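Local coordinates for caspase-1 subunit p19/18 (Spodoptera frugiperda, PDB 1M72), which probably cleaves target proteins after activation in the apoptotic caspase cascade, acting as a cysteine endopeptidase of the C14A family, at residues M27-F38 against H95-L106. Residues are numbered along the deposited sequence; the frame is centred on the assembly and turned at random.
Sequences MNHKHRGMAIIF and HSDADCLLVAVL. With EDO (1,2-ethanediol), chain H.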
ATOM      1  N   MET C  27      18.082   9.650  -8.210  1.00 26.04           N
ATOM      2  CA  MET C  27      18.266  10.406  -6.988  1.00 31.28           C
ATOM      3  C   MET C  27      19.603  11.121  -7.064  1.00 33.98           C
ATOM      4  O   MET C  27      20.287  11.248  -6.051  1.00 36.51           O
ATOM      5  CB  MET C  27      18.274   9.475  -5.773  1.00 31.48           C
ATOM      6  CG  MET C  27      17.053   8.629  -5.667  1.00 32.46           C
ATOM      7  SD  MET C  27      15.533   9.599  -5.561  1.00 33.99           S
ATOM      8  CE  MET C  27      15.727  10.151  -3.868  1.00 31.86           C
ATOM      9  N   ASN C  28      19.986  11.590  -8.249  1.00 34.64           N
ATOM     10  CA  ASN C  28      21.253  12.273  -8.371  1.00 38.71           C
ATOM     11  C   ASN C  28      21.067  13.714  -8.833  1.00 39.60           C
ATOM     12  O   ASN C  28      21.864  14.221  -9.618  1.00 38.50           O
ATOM     13  CB  ASN C  28      22.189  11.506  -9.329  1.00 44.26           C
ATOM     14  CG  ASN C  28      23.624  12.076  -9.339  1.00 50.40           C
ATOM     15  OD1 ASN C  28      24.155  12.491  -8.292  1.00 51.69           O
ATOM     16  ND2 ASN C  28      24.260  12.083 -10.517  1.00 50.48           N
ATOM     17  N   HIS C  29      19.989  14.354  -8.368  1.00 39.14           N
ATOM     18  CA  HIS C  29      19.710  15.762  -8.699  1.00 37.42           C
ATOM     19  C   HIS C  29      20.569  16.619  -7.760  1.00 34.77           C
ATOM     20  O   HIS C  29      21.180  16.100  -6.829  1.00 30.90           O
ATOM     21  CB  HIS C  29      18.227  16.122  -8.480  1.00 32.15           C
ATOM     22  CG  HIS C  29      17.298  15.476  -9.456  1.00 30.47           C
ATOM     23  ND1 HIS C  29      16.701  16.174 -10.488  1.00 29.67           N
ATOM     24  CD2 HIS C  29      16.846  14.200  -9.552  1.00 31.01           C
ATOM     25  CE1 HIS C  29      15.922  15.358 -11.180  1.00 28.30           C
ATOM     26  NE2 HIS C  29      15.990  14.154 -10.633  1.00 31.05           N
ATOM     27  N   LYS C  30      20.613  17.920  -8.014  1.00 32.10           N
ATOM     28  CA  LYS C  30      21.394  18.819  -7.175  1.00 32.32           C
ATOM     29  C   LYS C  30      20.927  18.698  -5.724  1.00 31.15           C
ATOM     30  O   LYS C  30      21.735  18.589  -4.806  1.00 31.04           O
ATOM     31  CB  LYS C  30      21.219  20.263  -7.678  1.00 34.38           C
ATOM     32  CG  LYS C  30      21.938  21.309  -6.852  1.00 38.78           C
ATOM     33  CD  LYS C  30      21.671  22.763  -7.326  1.00 39.05           C
ATOM     34  CE  LYS C  30      22.738  23.676  -6.704  1.00 41.15           C
ATOM     35  NZ  LYS C  30      22.480  25.121  -6.943  1.00 47.60           N
ATOM     36  N   HIS C  31      19.621  18.731  -5.493  1.00 31.38           N
ATOM     37  CA  HIS C  31      19.122  18.592  -4.101  1.00 32.68           C
ATOM     38  C   HIS C  31      18.297  17.356  -3.895  1.00 31.61           C
ATOM     39  O   HIS C  31      17.657  16.858  -4.831  1.00 33.20           O
ATOM     40  CB  HIS C  31      18.239  19.779  -3.715  1.00 31.81           C
ATOM     41  CG  HIS C  31      18.875  21.105  -3.992  1.00 37.08           C
ATOM     42  ND1 HIS C  31      19.936  21.589  -3.255  1.00 36.59           N
ATOM     43  CD2 HIS C  31      18.627  22.028  -4.951  1.00 36.37           C
ATOM     44  CE1 HIS C  31      20.310  22.755  -3.745  1.00 36.99           C
ATOM     45  NE2 HIS C  31      19.534  23.043  -4.775  1.00 38.07           N
ATOM     46  N   ARG C  32      18.301  16.866  -2.659  1.00 33.90           N
ATOM     47  CA  ARG C  32      17.456  15.714  -2.277  1.00 30.56           C
ATOM     48  C   ARG C  32      15.987  16.175  -2.431  1.00 29.09           C
ATOM     49  O   ARG C  32      15.148  15.508  -3.048  1.00 27.12           O
ATOM     50  CB  ARG C  32      17.671  15.372  -0.815  1.00 31.43           C
ATOM     51  CG  ARG C  32      16.799  14.256  -0.323  1.00 31.56           C
ATOM     52  CD  ARG C  32      17.588  12.958  -0.203  1.00 31.99           C
ATOM     53  NE  ARG C  32      17.859  12.317  -1.479  1.00 30.55           N
ATOM     54  CZ  ARG C  32      18.865  11.460  -1.691  1.00 28.96           C
ATOM     55  NH1 ARG C  32      19.726  11.130  -0.711  1.00 21.02           N
ATOM     56  NH2 ARG C  32      18.988  10.912  -2.890  1.00 29.81           N
ATOM     57  N   GLY C  33      15.688  17.338  -1.876  1.00 26.01           N
ATOM     58  CA  GLY C  33      14.330  17.831  -1.954  1.00 25.93           C
ATOM     59  C   GLY C  33      13.840  18.283  -0.582  1.00 26.38           C
ATOM     60  O   GLY C  33      14.531  18.188   0.439  1.00 23.07           O
ATOM     61  N   MET C  34      12.631  18.814  -0.574  1.00 28.75           N
ATOM     62  CA  MET C  34      11.983  19.291   0.641  1.00 28.43           C
ATOM     63  C   MET C  34      11.339  18.154   1.442  1.00 29.79           C
ATOM     64  O   MET C  34      10.793  17.193   0.875  1.00 27.76           O
ATOM     65  CB  MET C  34      10.886  20.280   0.263  1.00 28.22           C
ATOM     66  CG  MET C  34      11.417  21.554  -0.375  1.00 31.32           C
ATOM     67  SD  MET C  34      10.129  22.685  -0.909  1.00 36.51           S
ATOM     68  CE  MET C  34       9.199  22.967   0.678  1.00 32.46           C
ATOM     69  N   ALA C  35      11.425  18.288   2.764  1.00 29.21           N
ATOM     70  CA  ALA C  35      10.805  17.374   3.722  1.00 27.34           C
ATOM     71  C   ALA C  35       9.981  18.293   4.650  1.00 25.95           C
ATOM     72  O   ALA C  35      10.533  19.079   5.428  1.00 26.38           O
ATOM     73  CB  ALA C  35      11.862  16.626   4.524  1.00 24.51           C
ATOM     74  N   ILE C  36       8.660  18.221   4.553  1.00 25.37           N
ATOM     75  CA  ILE C  36       7.808  19.066   5.394  1.00 26.71           C
ATOM     76  C   ILE C  36       7.223  18.235   6.532  1.00 22.65           C
ATOM     77  O   ILE C  36       6.579  17.229   6.288  1.00 19.02           O
ATOM     78  CB  ILE C  36       6.574  19.617   4.661  1.00 28.84           C
ATOM     79  CG1 ILE C  36       6.935  20.267   3.352  1.00 32.87           C
ATOM     80  CG2 ILE C  36       5.873  20.605   5.560  1.00 32.88           C
ATOM     81  CD1 ILE C  36       5.659  20.721   2.630  1.00 35.15           C
ATOM     82  N   ILE C  37       7.425  18.678   7.760  1.00 19.99           N
ATOM     83  CA  ILE C  37       6.865  17.959   8.890  1.00 20.25           C
ATOM     84  C   ILE C  37       5.772  18.794   9.581  1.00 20.89           C
ATOM     85  O   ILE C  37       6.007  19.918  10.026  1.00 21.87           O
ATOM     86  CB  ILE C  37       7.983  17.591   9.895  1.00 16.58           C
ATOM     87  CG1 ILE C  37       9.028  16.695   9.195  1.00 19.50           C
ATOM     88  CG2 ILE C  37       7.383  16.881  11.103  1.00 17.36           C
ATOM     89  CD1 ILE C  37      10.342  16.412  10.022  1.00 16.50           C
ATOM     90  N   PHE C  38       4.561  18.281   9.624  1.00 21.38           N
ATOM     91  CA  PHE C  38       3.511  18.999  10.332  1.00 20.86           C
ATOM     92  C   PHE C  38       3.364  18.253  11.617  1.00 20.67           C
ATOM     93  O   PHE C  38       2.785  17.181  11.670  1.00 19.72           O
ATOM     94  CB  PHE C  38       2.191  18.994   9.570  1.00 16.67           C
ATOM     95  CG  PHE C  38       2.274  19.699   8.267  1.00 20.30           C
ATOM     96  CD1 PHE C  38       2.606  19.000   7.108  1.00 22.36           C
ATOM     97  CD2 PHE C  38       2.044  21.072   8.193  1.00 24.70           C
ATOM     98  CE1 PHE C  38       2.708  19.646   5.875  1.00 26.73           C
ATOM     99  CE2 PHE C  38       2.137  21.751   6.970  1.00 30.29           C
ATOM    100  CZ  PHE C  38       2.472  21.036   5.789  1.00 28.27           C
ATOM    101  N   HIS C  95      10.402  22.192  -8.461  1.00 32.54           N
ATOM    102  CA  HIS C  95      11.127  21.036  -7.937  1.00 30.53           C
ATOM    103  C   HIS C  95      12.112  20.419  -8.923  1.00 30.05           C
ATOM    104  O   HIS C  95      12.643  19.326  -8.681  1.00 30.17           O
ATOM    105  CB  HIS C  95      10.113  19.984  -7.477  1.00 27.72           C
ATOM    106  CG  HIS C  95       9.279  20.439  -6.333  1.00 26.32           C
ATOM    107  ND1 HIS C  95       9.718  20.380  -5.029  1.00 27.40           N
ATOM    108  CD2 HIS C  95       8.070  21.044  -6.300  1.00 26.25           C
ATOM    109  CE1 HIS C  95       8.817  20.933  -4.244  1.00 24.78           C
ATOM    110  NE2 HIS C  95       7.808  21.346  -4.990  1.00 24.54           N
ATOM    111  N   SER C  96      12.374  21.138 -10.011  1.00 29.59           N
ATOM    112  CA  SER C  96      13.283  20.660 -11.055  1.00 31.10           C
ATOM    113  C   SER C  96      14.596  20.101 -10.542  1.00 29.34           C
ATOM    114  O   SER C  96      15.054  19.072 -11.021  1.00 29.50           O
ATOM    115  CB  SER C  96      13.573  21.776 -12.062  1.00 30.64           C
ATOM    116  OG  SER C  96      12.406  22.094 -12.809  1.00 34.36           O
ATOM    117  N   ASP C  97      15.196  20.757  -9.562  1.00 29.20           N
ATOM    118  CA  ASP C  97      16.480  20.260  -9.074  1.00 33.35           C
ATOM    119  C   ASP C  97      16.447  19.387  -7.828  1.00 30.09           C
ATOM    120  O   ASP C  97      17.492  19.146  -7.223  1.00 30.77           O
ATOM    121  CB  ASP C  97      17.486  21.421  -8.911  1.00 34.22           C
ATOM    122  CG  ASP C  97      17.812  22.104 -10.261  1.00 36.05           C
ATOM    123  OD1 ASP C  97      17.974  21.399 -11.267  1.00 33.38           O
ATOM    124  OD2 ASP C  97      17.893  23.349 -10.322  1.00 41.95           O
ATOM    125  N   ALA C  98      15.259  18.881  -7.490  1.00 27.27           N
ATOM    126  CA  ALA C  98      15.103  17.985  -6.333  1.00 27.75           C
ATOM    127  C   ALA C  98      14.844  16.516  -6.770  1.00 25.17           C
ATOM    128  O   ALA C  98      14.219  16.264  -7.789  1.00 25.31           O
ATOM    129  CB  ALA C  98      13.947  18.466  -5.444  1.00 23.90           C
ATOM    130  N   ASP C  99      15.356  15.562  -6.004  1.00 25.01           N
ATOM    131  CA  ASP C  99      15.126  14.153  -6.310  1.00 28.46           C
ATOM    132  C   ASP C  99      13.675  13.745  -5.997  1.00 28.62           C
ATOM    133  O   ASP C  99      13.101  12.879  -6.681  1.00 27.72           O
ATOM    134  CB  ASP C  99      15.986  13.207  -5.429  1.00 27.92           C
ATOM    135  CG  ASP C  99      17.496  13.374  -5.618  1.00 31.19           C
ATOM    136  OD1 ASP C  99      17.964  13.595  -6.766  1.00 29.01           O
ATOM    137  OD2 ASP C  99      18.208  13.248  -4.590  1.00 29.22           O
ATOM    138  N   CYS C 100      13.093  14.374  -4.965  1.00 24.60           N
ATOM    139  CA  CYS C 100      11.787  13.955  -4.453  1.00 24.57           C
ATOM    140  C   CYS C 100      11.153  14.960  -3.461  1.00 24.68           C
ATOM    141  O   CYS C 100      11.658  16.075  -3.251  1.00 24.96           O
ATOM    142  CB  CYS C 100      11.987  12.613  -3.704  1.00 20.58           C
ATOM    143  SG  CYS C 100      13.007  12.780  -2.151  1.00 26.39           S
ATOM    144  N   LEU C 101      10.032  14.550  -2.880  1.00 23.11           N
ATOM    145  CA  LEU C 101       9.329  15.356  -1.871  1.00 22.82           C
ATOM    146  C   LEU C 101       8.871  14.387  -0.792  1.00 21.65           C
ATOM    147  O   LEU C 101       8.467  13.258  -1.087  1.00 22.73           O
ATOM    148  CB  LEU C 101       8.100  16.058  -2.440  1.00 23.50           C
ATOM    149  CG  LEU C 101       7.156  16.717  -1.415  1.00 26.54           C
ATOM    150  CD1 LEU C 101       7.745  18.034  -0.983  1.00 21.78           C
ATOM    151  CD2 LEU C 101       5.731  16.908  -2.015  1.00 26.55           C
ATOM    152  N   LEU C 102       8.995  14.824   0.447  1.00 19.38           N
ATOM    153  CA  LEU C 102       8.587  14.058   1.593  1.00 20.54           C
ATOM    154  C   LEU C 102       7.706  14.954   2.452  1.00 21.72           C
ATOM    155  O   LEU C 102       8.095  16.078   2.789  1.00 19.31           O
ATOM    156  CB  LEU C 102       9.809  13.638   2.413  1.00 17.33           C
ATOM    157  CG  LEU C 102       9.480  12.646   3.550  1.00 22.35           C
ATOM    158  CD1 LEU C 102      10.739  11.800   3.882  1.00 17.53           C
ATOM    159  CD2 LEU C 102       8.935  13.396   4.829  1.00 15.19           C
ATOM    160  N   VAL C 103       6.514  14.471   2.787  1.00 21.15           N
ATOM    161  CA  VAL C 103       5.626  15.211   3.681  1.00 19.14           C
ATOM    162  C   VAL C 103       5.345  14.244   4.878  1.00 20.34           C
ATOM    163  O   VAL C 103       5.090  13.053   4.662  1.00 20.13           O
ATOM    164  CB  VAL C 103       4.279  15.558   2.981  1.00 21.89           C
ATOM    165  CG1 VAL C 103       3.350  16.248   3.947  1.00 18.56           C
ATOM    166  CG2 VAL C 103       4.502  16.399   1.754  1.00 19.33           C
ATOM    167  N   ALA C 104       5.424  14.734   6.120  1.00 19.14           N
ATOM    168  CA  ALA C 104       5.106  13.908   7.292  1.00 21.10           C
ATOM    169  C   ALA C 104       4.038  14.618   8.162  1.00 21.83           C
ATOM    170  O   ALA C 104       4.027  15.845   8.297  1.00 23.84           O
ATOM    171  CB  ALA C 104       6.388  13.629   8.140  1.00 20.85           C
ATOM    172  N   VAL C 105       3.136  13.857   8.749  1.00 20.30           N
ATOM    173  CA  VAL C 105       2.125  14.454   9.588  1.00 20.60           C
ATOM    174  C   VAL C 105       2.056  13.634  10.854  1.00 21.12           C
ATOM    175  O   VAL C 105       1.933  12.422  10.796  1.00 22.48           O
ATOM    176  CB  VAL C 105       0.743  14.486   8.876  1.00 22.34           C
ATOM    177  CG1 VAL C 105      -0.326  15.137   9.789  1.00 24.89           C
ATOM    178  CG2 VAL C 105       0.843  15.278   7.603  1.00 20.75           C
ATOM    179  N   LEU C 106       2.167  14.308  11.996  1.00 21.57           N
ATOM    180  CA  LEU C 106       2.154  13.677  13.329  1.00 22.79           C
ATOM    181  C   LEU C 106       0.967  14.341  14.059  1.00 25.04           C
ATOM    182  O   LEU C 106       1.046  15.528  14.455  1.00 24.66           O
ATOM    183  CB  LEU C 106       3.465  13.993  14.055  1.00 21.50           C
ATOM    184  CG  LEU C 106       4.772  13.925  13.246  1.00 22.33           C
ATOM    185  CD1 LEU C 106       5.932  14.435  14.130  1.00 23.15           C
ATOM    186  CD2 LEU C 106       5.053  12.510  12.817  1.00 22.72           C
TER
HETATM  187  C1  EDO H 503      13.716  10.484 -10.955  1.00 24.69           C
HETATM  188  O1  EDO H 503      12.932   9.413 -11.439  1.00 30.31           O
HETATM  189  C2  EDO H 503      13.780  10.443  -9.454  1.00 30.96           C
HETATM  190  O2  EDO H 503      13.975  11.765  -9.001  1.00 27.94           O
HETATM  191  O   HOH W   1      19.640  18.700 -10.470  1.00 30.52           O
HETATM  192  O   HOH W   2      11.271  18.686  -3.165  1.00 27.04           O
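Two neighbouring parallel strands of the central caspase sheet pair here, 31-38 with 100-106, with a polar cluster at their N-terminal ends. The cluster centres on the buried carboxylate of Asp99. Its OD1 accepts the backbone N-H of His29 at 2.7 Å, nearly along the C-O axis, and also lies at the edge of the His29 ring. Asp99 OD2 forms a salt bridge with Arg32 NH2 at 3.0 Å, though the N-H bonds from NE and NH2 are bent and weak. The Arg32 chain bends at chi2 (103°) and chi3 (-76°), which brings its guanidinium back to Asp99. Lys268 is a second cation for OD2, and Phe265 O takes an N-H of Arg32 NH2. Ala98 O sits 3.5 Å above the plane of the His29 ring, over its centre. Between Met34 N and Cys100 O a water replaces the direct bond and also meets His95 ND1. Regular pairing resumes with Leu102 N to Met34 O and runs to Leu106 N to Phe38 O. Phe38 CE1 meets Val103 CG1 at 4.0 Å, the methyl lying at the ring edge, while Ile37 CG1 packs on Ala104 CB on the other face. Two nearby cations would favour an ionised Asp99, which with the backbone bonds ties the N-terminal strand ends.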